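Local coordinates for protein alpha-fucosidase GH29 (Fusarium graminearum, PDB 4PSR) that acts as an alpha-L-fucosidase of glycoside hydrolase family 29, hydrolysing alpha-L-fucosides and probably releasing fucose from the carbohydrate chains of glycoproteins, at residues A[21-26]-A[220-225]; A[117-122]-A[338-343]; A[270-275]-A[301-306]. One frame throughout, in Å; residues are numbered along the deposited sequence. Where two conformers were deposited one is given.

Contact 1: residues A[21-26]-A[220-225]; sequences PEWYRD and PDIIWN
The hydroxyl of Y24 makes a short hydrogen bond to OE1 of Q301; an amide oxygen can only accept, so the phenol is the donor. This bond holds the outer end of the ring, while its flank is turned to I222: CE2 of Y24 lies 3.9 Å from I222 CD1, which comes in at the ring edge, near its plane. With CG anti to the backbone N (chi1 174°), the phenol leaves helix 22-27 in the direction of the strand.

W23 supplies the second half of the contact. Its CH2 lies 3.7 Å from CG1 of I222 and 3.8 Å from CD1 of I222, so the end of the isoleucine touches both rings, meeting them from directions about a right angle apart. The same indole rim meets D221, CZ2 of W23 being 4.0 Å from D221 CB, with the carbonyl O of D221 in the indole plane. Ring and carboxylate are steeply inclined, 76° apart. The indole N-H is used by the carbonyl of E266, which helps to hold the ring in this rotation. The buried carboxylate of D221 has its strongest polar partner in L166 and also forms a salt bridge, through OD1, with K265.

Strand 222-225 runs between strands 165-170 and 268-272 of the parallel barrel: the backbone of I222 bonds to L166 and I168, that of I223 to V268. I223 faces helix 200-218 on the outside, whereas I222 points inward, where helix 22-27 lies across the N-terminal end of the barrel.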
loop_
_atom_site.group_PDB
_atom_site.type_symbol
_atom_site.label_atom_id
_atom_site.label_comp_id
_atom_site.label_asym_id
_atom_site.label_seq_id
_atom_site.Cartn_x
_atom_site.Cartn_y
_atom_site.Cartn_z
ATOM N N PRO A 21 7.332 9.244 -6.988
ATOM C CA PRO A 21 8.737 9.656 -7.164
ATOM C C PRO A 21 9.695 8.535 -6.764
ATOM O O PRO A 21 9.310 7.584 -6.092
ATOM C CB PRO A 21 8.864 10.863 -6.248
ATOM C CG PRO A 21 7.837 10.653 -5.183
ATOM C CD PRO A 21 6.675 9.943 -5.871
ATOM N N GLU A 22 10.944 8.642 -7.183
ATOM C CA GLU A 22 11.905 7.572 -6.946
ATOM C C GLU A 22 12.070 7.222 -5.464
ATOM O O GLU A 22 12.153 6.020 -5.145
ATOM C CB GLU A 22 13.261 7.895 -7.584
ATOM C CG GLU A 22 13.177 8.071 -9.082
ATOM C CD GLU A 22 12.629 6.859 -9.786
ATOM O OE1 GLU A 22 13.233 5.776 -9.714
ATOM O OE2 GLU A 22 11.598 6.966 -10.469
ATOM N N TRP A 23 12.059 8.193 -4.561
ATOM C CA TRP A 23 12.228 7.854 -3.143
ATOM C C TRP A 23 11.092 6.939 -2.652
ATOM O O TRP A 23 11.308 6.067 -1.781
ATOM C CB TRP A 23 12.338 9.078 -2.223
ATOM C CG TRP A 23 11.055 9.863 -2.033
ATOM C CD1 TRP A 23 10.724 11.038 -2.641
ATOM C CD2 TRP A 23 9.976 9.563 -1.130
ATOM N NE1 TRP A 23 9.500 11.471 -2.200
ATOM C CE2 TRP A 23 9.007 10.580 -1.283
ATOM C CE3 TRP A 23 9.714 8.527 -0.238
ATOM C CZ2 TRP A 23 7.817 10.589 -0.571
ATOM C CZ3 TRP A 23 8.511 8.548 0.479
ATOM C CH2 TRP A 23 7.586 9.567 0.302
ATOM N N TYR A 24 9.890 7.145 -3.181
ATOM C CA TYR A 24 8.729 6.374 -2.764
ATOM C C TYR A 24 8.789 4.966 -3.335
ATOM O O TYR A 24 8.475 4.000 -2.651
ATOM C CB TYR A 24 7.446 7.126 -3.150
ATOM C CG TYR A 24 6.123 6.408 -2.909
ATOM C CD1 TYR A 24 5.504 5.713 -3.923
ATOM C CD2 TYR A 24 5.502 6.442 -1.666
ATOM C CE1 TYR A 24 4.294 5.090 -3.727
ATOM C CE2 TYR A 24 4.283 5.827 -1.460
ATOM C CZ TYR A 24 3.694 5.152 -2.497
ATOM O OH TYR A 24 2.482 4.512 -2.345
ATOM N N ARG A 25 9.243 4.826 -4.570
ATOM C CA ARG A 25 9.464 3.511 -5.148
ATOM C C ARG A 25 10.575 2.754 -4.422
ATOM O O ARG A 25 10.531 1.516 -4.317
ATOM C CB ARG A 25 9.793 3.611 -6.641
ATOM C CG ARG A 25 8.748 4.342 -7.481
ATOM C CD ARG A 25 9.112 4.383 -8.952
ATOM N NE ARG A 25 8.166 5.231 -9.691
ATOM C CZ ARG A 25 7.486 4.875 -10.772
ATOM N NH1 ARG A 25 7.611 3.686 -11.329
ATOM N NH2 ARG A 25 6.668 5.774 -11.300
ATOM N N ASP A 26 11.551 3.484 -3.903
ATOM C CA ASP A 26 12.644 2.855 -3.182
ATOM C C ASP A 26 12.229 2.381 -1.798
ATOM O O ASP A 26 12.888 1.516 -1.215
ATOM C CB ASP A 26 13.785 3.861 -2.990
ATOM C CG ASP A 26 14.533 4.203 -4.275
ATOM O OD1 ASP A 26 14.411 3.485 -5.300
ATOM O OD2 ASP A 26 15.243 5.235 -4.235
ATOM N N PRO A 220 3.331 16.901 5.196
ATOM C CA PRO A 220 3.475 15.463 4.909
ATOM C C PRO A 220 4.115 15.152 3.560
ATOM O O PRO A 220 3.872 15.863 2.571
ATOM C CB PRO A 220 2.030 14.961 4.916
ATOM C CG PRO A 220 1.225 16.172 4.518
ATOM C CD PRO A 220 1.928 17.347 5.107
ATOM N N ASP A 221 4.917 14.097 3.538
ATOM C CA ASP A 221 5.480 13.564 2.313
ATOM C C ASP A 221 4.462 12.759 1.508
ATOM O O ASP A 221 4.575 12.693 0.285
ATOM C CB ASP A 221 6.691 12.722 2.665
ATOM C CG ASP A 221 7.743 13.538 3.369
ATOM O OD1 ASP A 221 8.287 14.469 2.721
ATOM O OD2 ASP A 221 8.004 13.300 4.569
ATOM N N ILE A 222 3.521 12.147 2.209
ATOM C CA ILE A 222 2.440 11.394 1.591
ATOM C C ILE A 222 1.145 11.754 2.275
ATOM O O ILE A 222 1.072 11.767 3.511
ATOM C CB ILE A 222 2.615 9.854 1.747
ATOM C CG1 ILE A 222 3.954 9.349 1.162
ATOM C CG2 ILE A 222 1.422 9.111 1.098
ATOM C CD1 ILE A 222 4.416 8.002 1.759
ATOM N N ILE A 223 0.122 12.109 1.498
ATOM C CA ILE A 223 -1.244 12.214 2.032
ATOM C C ILE A 223 -2.064 11.054 1.469
ATOM O O ILE A 223 -2.310 10.981 0.238
ATOM C CB ILE A 223 -1.923 13.566 1.717
ATOM C CG1 ILE A 223 -1.118 14.700 2.365
ATOM C CG2 ILE A 223 -3.366 13.565 2.221
ATOM C CD1 ILE A 223 -1.678 16.099 2.057
ATOM N N TRP A 224 -2.472 10.156 2.353
ATOM C CA TRP A 224 -3.246 8.969 2.013
ATOM C C TRP A 224 -4.711 9.332 2.188
ATOM O O TRP A 224 -5.088 9.927 3.202
ATOM C CB TRP A 224 -2.798 7.873 2.971
ATOM C CG TRP A 224 -3.405 6.501 2.907
ATOM C CD1 TRP A 224 -2.755 5.356 2.520
ATOM C CD2 TRP A 224 -4.701 6.083 3.346
ATOM N NE1 TRP A 224 -3.560 4.266 2.692
ATOM C CE2 TRP A 224 -4.767 4.673 3.185
ATOM C CE3 TRP A 224 -5.828 6.757 3.842
ATOM C CZ2 TRP A 224 -5.912 3.928 3.489
ATOM C CZ3 TRP A 224 -6.980 6.009 4.141
ATOM C CH2 TRP A 224 -7.003 4.609 3.960
ATOM N N ASN A 225 -5.537 8.993 1.183
ATOM C CA ASN A 225 -6.979 9.274 1.196
ATOM C C ASN A 225 -7.803 8.019 1.139
ATOM O O ASN A 225 -7.481 7.099 0.373
ATOM C CB ASN A 225 -7.408 10.147 0.012
ATOM C CG ASN A 225 -6.848 11.527 0.082
ATOM O OD1 ASN A 225 -7.507 12.442 0.635
ATOM N ND2 ASN A 225 -5.667 11.732 -0.504
#

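Contact 2: residues A[117-122]-A[338-343]; sequences ARFAGP and NMLLNI
Inside a closed, eight-stranded parallel barrel, the TIM-barrel fold of family 29, F119 reaches past the intervening strand 29-33 to touch L340 and N338. The strands concerned are 119-125 and 337-343, and the 8.5 Å between CA of F119 and CA of L340 confirms that side chains alone bridge the gap. CE1 of the F119 ring lies 3.9 Å from CD1 of L340, an apolar contact; on the other flank, CE2 of F119 is 4.1 Å from ND2 of N338. Both partners approach the ring obliquely, and the phenyl and amide planes stand 39° apart. F119 carries its CG between backbone N and carbonyl carbon (chi1 55°), a torsion that swings the ring inward from its strand. L340 has CG anti to its amide nitrogen (chi1 173°), which sends the leucine inward with its methyls divided, CD1 going to the phenyl ring.

The next shell explains why the groups stay in place. N338 has both ends of its buried amide engaged: ND2 gives a bond to the carbonyl O of Y24, and OD1 is bonded to the hydroxyl of Y299. The amide is thereby fixed against rotation and ties its strand to helix 22-27.

The backbone of strand 337-343 is paired with strand 300-305, the N-H of N342 meeting the carbonyl of D304, and F119 pairs through its backbone with V31. Farther toward the sugar end, N342 OD1 is hydrogen-bonded to H34 ND1 while H34 NE2 bonds the fucose, making N342 a second-shell residue of that site. The other methyl of L340, CD2, packs against CD1 of the W224 indole.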
loop_
_atom_site.group_PDB
_atom_site.type_symbol
_atom_site.label_atom_id
_atom_site.label_comp_id
_atom_site.label_asym_id
_atom_site.label_seq_id
_atom_site.Cartn_x
_atom_site.Cartn_y
_atom_site.Cartn_z
ATOM N N ALA A 117 10.603 0.505 8.615
ATOM C CA ALA A 117 9.700 1.418 7.909
ATOM C C ALA A 117 10.510 2.614 7.381
ATOM O O ALA A 117 11.317 3.180 8.119
ATOM C CB ALA A 117 8.669 1.905 8.871
ATOM N N ARG A 118 10.268 2.998 6.128
ATOM C CA ARG A 118 10.905 4.181 5.585
ATOM C C ARG A 118 9.939 5.355 5.485
ATOM O O ARG A 118 10.364 6.482 5.230
ATOM C CB ARG A 118 11.519 3.888 4.231
ATOM C CG ARG A 118 12.801 3.110 4.301
ATOM C CD ARG A 118 13.528 3.284 2.993
ATOM N NE ARG A 118 14.881 2.775 3.037
ATOM C CZ ARG A 118 15.640 2.675 1.973
ATOM N NH1 ARG A 118 15.168 3.064 0.787
ATOM N NH2 ARG A 118 16.862 2.192 2.092
ATOM N N PHE A 119 8.652 5.092 5.708
ATOM C CA PHE A 119 7.644 6.144 5.900
ATOM C C PHE A 119 6.721 5.708 7.019
ATOM O O PHE A 119 6.496 4.508 7.182
ATOM C CB PHE A 119 6.870 6.536 4.609
ATOM C CG PHE A 119 6.174 5.389 3.864
ATOM C CD1 PHE A 119 4.797 5.304 3.847
ATOM C CD2 PHE A 119 6.892 4.491 3.080
ATOM C CE1 PHE A 119 4.158 4.307 3.137
ATOM C CE2 PHE A 119 6.259 3.476 2.375
ATOM C CZ PHE A 119 4.883 3.400 2.398
ATOM N N ALA A 120 6.200 6.670 7.772
ATOM C CA ALA A 120 5.383 6.371 8.917
ATOM C C ALA A 120 4.520 7.551 9.293
ATOM O O ALA A 120 4.857 8.699 8.976
ATOM C CB ALA A 120 6.261 5.964 10.119
ATOM N N GLY A 121 3.420 7.273 9.980
ATOM C CA GLY A 121 2.633 8.347 10.544
ATOM C C GLY A 121 1.249 7.912 10.946
ATOM O O GLY A 121 0.870 6.755 10.766
ATOM N N PRO A 122 0.467 8.855 11.479
ATOM C CA PRO A 122 -0.868 8.564 12.006
ATOM C C PRO A 122 -1.977 8.628 10.957
ATOM O O PRO A 122 -1.876 9.323 9.951
ATOM C CB PRO A 122 -1.128 9.722 12.964
ATOM C CG PRO A 122 -0.343 10.884 12.323
ATOM C CD PRO A 122 0.906 10.236 11.782
ATOM N N ASN A 338 4.271 -0.767 -3.038
ATOM C CA ASN A 338 4.650 -0.660 -1.622
ATOM C C ASN A 338 3.567 -1.270 -0.727
ATOM O O ASN A 338 2.397 -1.339 -1.125
ATOM C CB ASN A 338 4.821 0.801 -1.176
ATOM C CG ASN A 338 6.045 1.473 -1.743
ATOM O OD1 ASN A 338 6.947 0.851 -2.271
ATOM N ND2 ASN A 338 6.070 2.793 -1.638
ATOM N N MET A 339 3.940 -1.635 0.495
ATOM C CA MET A 339 2.998 -2.093 1.518
ATOM C C MET A 339 3.051 -1.158 2.697
ATOM O O MET A 339 4.122 -0.952 3.301
ATOM C CB MET A 339 3.324 -3.518 1.983
ATOM C CG MET A 339 2.200 -4.116 2.844
ATOM S SD MET A 339 2.470 -5.815 3.338
ATOM C CE MET A 339 3.529 -5.451 4.677
ATOM N N LEU A 340 1.894 -0.617 3.059
ATOM C CA LEU A 340 1.746 0.236 4.241
ATOM C C LEU A 340 1.031 -0.577 5.306
ATOM O O LEU A 340 -0.160 -0.932 5.163
ATOM C CB LEU A 340 0.931 1.498 3.880
ATOM C CG LEU A 340 0.541 2.417 5.042
ATOM C CD1 LEU A 340 1.757 2.886 5.839
ATOM C CD2 LEU A 340 -0.297 3.608 4.520
ATOM N N LEU A 341 1.770 -0.911 6.374
ATOM C CA LEU A 341 1.278 -1.762 7.448
ATOM C C LEU A 341 0.667 -0.986 8.592
ATOM O O LEU A 341 1.283 -0.088 9.178
ATOM C CB LEU A 341 2.420 -2.639 7.977
ATOM C CG LEU A 341 2.087 -3.580 9.127
ATOM C CD1 LEU A 341 1.072 -4.643 8.734
ATOM C CD2 LEU A 341 3.371 -4.206 9.666
ATOM N N ASN A 342 -0.559 -1.361 8.942
ATOM C CA ASN A 342 -1.273 -0.744 10.057
ATOM C C ASN A 342 -1.037 -1.454 11.373
ATOM O O ASN A 342 -1.091 -2.704 11.419
ATOM C CB ASN A 342 -2.783 -0.688 9.780
ATOM C CG ASN A 342 -3.560 -0.208 10.957
ATOM O OD1 ASN A 342 -3.587 0.978 11.228
ATOM N ND2 ASN A 342 -4.196 -1.118 11.666
ATOM N N ILE A 343 -0.776 -0.668 12.424
ATOM C CA ILE A 343 -0.703 -1.159 13.805
ATOM C C ILE A 343 -1.804 -0.503 14.624
ATOM O O ILE A 343 -2.412 0.504 14.194
ATOM C CB ILE A 343 0.727 -0.945 14.420
ATOM C CG1 ILE A 343 1.028 0.537 14.586
ATOM C CG2 ILE A 343 1.752 -1.642 13.521
ATOM C CD1 ILE A 343 2.421 0.832 15.227
#

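Contact 3: residues A[270-275]-A[301-306]. With FUL (beta-L-fucopyranose), chain M.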
loop_
_atom_site.group_PDB
_atom_site.type_symbol
_atom_site.label_atom_id
_atom_site.label_comp_id
_atom_site.label_asym_id
_atom_site.label_seq_id
_atom_site.Cartn_x
_atom_site.Cartn_y
_atom_site.Cartn_z
ATOM N N THR A 270 -2.253 9.338 -2.266
ATOM C CA THR A 270 -2.835 8.042 -2.609
ATOM C C THR A 270 -4.366 8.106 -2.492
ATOM O O THR A 270 -4.927 8.979 -1.801
ATOM C CB THR A 270 -2.304 6.864 -1.716
ATOM O OG1 THR A 270 -2.862 6.969 -0.402
ATOM C CG2 THR A 270 -0.785 6.837 -1.617
ATOM N N TYR A 271 -5.039 7.210 -3.189
ATOM C CA TYR A 271 -6.498 7.143 -3.123
ATOM C C TYR A 271 -6.877 5.687 -3.393
ATOM O O TYR A 271 -6.072 4.944 -3.979
ATOM C CB TYR A 271 -7.185 8.134 -4.089
ATOM C CG TYR A 271 -7.030 7.725 -5.526
ATOM C CD1 TYR A 271 -5.780 7.635 -6.133
ATOM C CD2 TYR A 271 -8.160 7.386 -6.271
ATOM C CE1 TYR A 271 -5.648 7.205 -7.419
ATOM C CE2 TYR A 271 -8.040 6.953 -7.569
ATOM C CZ TYR A 271 -6.792 6.865 -8.145
ATOM O OH TYR A 271 -6.680 6.395 -9.444
ATOM N N LYS A 272 -8.064 5.270 -2.963
ATOM C CA LYS A 272 -8.443 3.854 -3.116
ATOM C C LYS A 272 -8.598 3.490 -4.598
ATOM O O LYS A 272 -9.173 4.239 -5.367
ATOM C CB LYS A 272 -9.687 3.502 -2.309
ATOM C CG LYS A 272 -9.482 3.615 -0.815
ATOM C CD LYS A 272 -8.453 2.583 -0.301
ATOM C CE LYS A 272 -8.296 2.597 1.209
ATOM N NZ LYS A 272 -9.494 2.034 1.870
ATOM N N HIS A 273 -8.069 2.325 -4.965
ATOM C CA HIS A 273 -7.983 1.865 -6.352
ATOM C C HIS A 273 -9.299 1.945 -7.111
ATOM O O HIS A 273 -9.325 2.359 -8.258
ATOM C CB HIS A 273 -7.427 0.425 -6.383
ATOM C CG HIS A 273 -7.521 -0.245 -7.724
ATOM N ND1 HIS A 273 -8.268 -1.382 -7.940
ATOM C CD2 HIS A 273 -6.948 0.062 -8.911
ATOM C CE1 HIS A 273 -8.156 -1.748 -9.206
ATOM N NE2 HIS A 273 -7.365 -0.890 -9.819
ATOM N N HIS A 274 -10.370 1.555 -6.455
ATOM C CA HIS A 274 -11.696 1.462 -7.095
ATOM C C HIS A 274 -12.388 2.826 -7.206
ATOM O O HIS A 274 -13.365 2.982 -7.930
ATOM C CB HIS A 274 -12.561 0.502 -6.304
ATOM C CG HIS A 274 -12.902 0.979 -4.926
ATOM N ND1 HIS A 274 -14.042 1.708 -4.655
ATOM C CD2 HIS A 274 -12.256 0.837 -3.743
ATOM C CE1 HIS A 274 -14.091 1.981 -3.362
ATOM N NE2 HIS A 274 -13.024 1.460 -2.787
ATOM N N ASP A 275 -11.877 3.807 -6.481
ATOM C CA ASP A 275 -12.451 5.147 -6.421
ATOM C C ASP A 275 -12.027 5.924 -7.669
ATOM O O ASP A 275 -10.919 5.758 -8.214
ATOM C CB ASP A 275 -11.926 5.810 -5.124
ATOM C CG ASP A 275 -12.621 7.115 -4.733
ATOM O OD1 ASP A 275 -13.171 7.835 -5.601
ATOM O OD2 ASP A 275 -12.652 7.388 -3.501
ATOM N N GLN A 301 0.293 1.063 -4.381
ATOM C CA GLN A 301 0.529 0.569 -3.023
ATOM C C GLN A 301 -0.699 -0.143 -2.516
ATOM O O GLN A 301 -1.744 -0.139 -3.194
ATOM C CB GLN A 301 0.992 1.671 -2.050
ATOM C CG GLN A 301 -0.085 2.684 -1.638
ATOM C CD GLN A 301 0.200 3.270 -0.273
ATOM O OE1 GLN A 301 1.182 4.015 -0.096
ATOM N NE2 GLN A 301 -0.591 2.866 0.718
ATOM N N THR A 302 -0.578 -0.753 -1.347
ATOM C CA THR A 302 -1.689 -1.396 -0.679
ATOM C C THR A 302 -1.472 -1.242 0.827
ATOM O O THR A 302 -0.345 -0.994 1.289
ATOM C CB THR A 302 -1.855 -2.843 -1.135
ATOM O OG1 THR A 302 -3.035 -3.419 -0.565
ATOM C CG2 THR A 302 -0.673 -3.679 -0.709
ATOM N N ASP A 303 -2.540 -1.397 1.586
ATOM C CA ASP A 303 -2.463 -1.368 3.054
ATOM C C ASP A 303 -2.712 -2.758 3.644
ATOM O O ASP A 303 -3.526 -3.522 3.119
ATOM C CB ASP A 303 -3.487 -0.401 3.650
ATOM C CG ASP A 303 -3.605 0.852 2.852
ATOM O OD1 ASP A 303 -2.601 1.577 2.732
ATOM O OD2 ASP A 303 -4.717 1.087 2.298
ATOM N N ASP A 304 -2.035 -3.098 4.733
ATOM C CA ASP A 304 -2.278 -4.351 5.426
ATOM C C ASP A 304 -2.302 -4.059 6.923
ATOM O O ASP A 304 -2.169 -2.911 7.319
ATOM C CB ASP A 304 -1.213 -5.383 5.096
ATOM C CG ASP A 304 -1.793 -6.785 4.973
ATOM O OD1 ASP A 304 -2.558 -7.211 5.876
ATOM O OD2 ASP A 304 -1.495 -7.451 3.964
ATOM N N ALA A 305 -2.471 -5.087 7.753
ATOM C CA ALA A 305 -2.605 -4.872 9.192
ATOM C C ALA A 305 -2.125 -6.092 9.946
ATOM O O ALA A 305 -2.264 -7.206 9.448
ATOM C CB ALA A 305 -4.059 -4.568 9.518
ATOM N N ILE A 306 -1.508 -5.899 11.114
ATOM C CA ILE A 306 -1.127 -7.027 11.944
ATOM C C ILE A 306 -2.419 -7.726 12.443
ATOM O O ILE A 306 -2.389 -8.880 12.709
ATOM C CB ILE A 306 -0.138 -6.617 13.114
ATOM C CG1 ILE A 306 1.105 -5.919 12.543
ATOM C CG2 ILE A 306 0.271 -7.825 13.924
ATOM C CD1 ILE A 306 2.045 -5.391 13.622
HETATM C C1 FUL M . -11.389 1.516 4.728
HETATM C C2 FUL M . -11.965 2.161 5.972
HETATM O O2 FUL M . -13.401 2.206 5.947
HETATM C C3 FUL M . -11.479 1.332 7.131
HETATM O O3 FUL M . -12.045 1.835 8.322
HETATM C C4 FUL M . -9.974 1.421 7.150
HETATM O O4 FUL M . -9.583 2.766 7.408
HETATM C C5 FUL M . -9.425 0.939 5.813
HETATM C C6 FUL M . -7.920 1.067 5.713
HETATM O O5 FUL M . -9.987 1.642 4.708
HETATM O O1 FUL M . -11.881 2.199 3.604
#
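The carboxamide of Q301 has a methyl over one face: CG2 of T270 lies there, displaced toward the amide oxygen, 3.8 Å from Q301 OE1, and the two side chains cross at about a right angle. The polar ends of this amide are bonded to others, OE1 by the hydroxyl of Y24 and NE2 to OD2 of D286, which together fix its rotation. The second flat group is the carboxylate of D303. Its OD1 accepts the indole N-H of W224, while OD2 of D303 comes to 4.0 Å from CE of K272.

With strand 284-287 between strands 268-272 and 300-305, CA of T270 and CA of Q301 are 8.2 Å apart, so side chains make the meeting; the touching parts run 64° apart. K272 follows a bent path, turning at chi2 (-65°) and again at chi4 (71°). The W224 indole packs against its CE, and the bends deliver the ammonium group to the sugar.

NZ of K272 donates a hydrogen bond to O5 of the bound beta-L-fucopyranose at 2.9 Å, and O1 of the sugar lies 3.0 Å from K272 NZ. NZ of K272 also forms a salt bridge with OD1 of D226, and D226, H34, E46, W47, H126 and H127 also bond the fucose. D303 OD2, 4.9 Å from K272 NZ, may add longer-range attraction. O5 and O1 are both bonded to the anomeric carbon C1, so K272 NZ sits beside the atom at which an alpha-L-fucoside is cleaved; because the bound sugar is the beta anomer, its O1 need not mark the leaving oxygen.

Overall arrangement
From the N terminus, 21-26 opens contact 1 and 117-122 opens contact 2; contact 1 then closes at 220-225, with contact 2 still open, so these two cross. Contact 3 opens at 270-275 and closes at 301-306, entirely after contact 1 and within the span of contact 2, which shuts last at 338-343. Contact 1 joins the helix at the N-terminal end of the barrel to its fourth strand, contact 2 links the second and eighth strands, and contact 3 the fifth and seventh. Contacts 1 and 2 meet inside the barrel, I222 CD1 packing 3.4 Å from F119 CD1; contacts 2 and 3 are joined in its wall, L340 N lying 2.9 Å from T302 O.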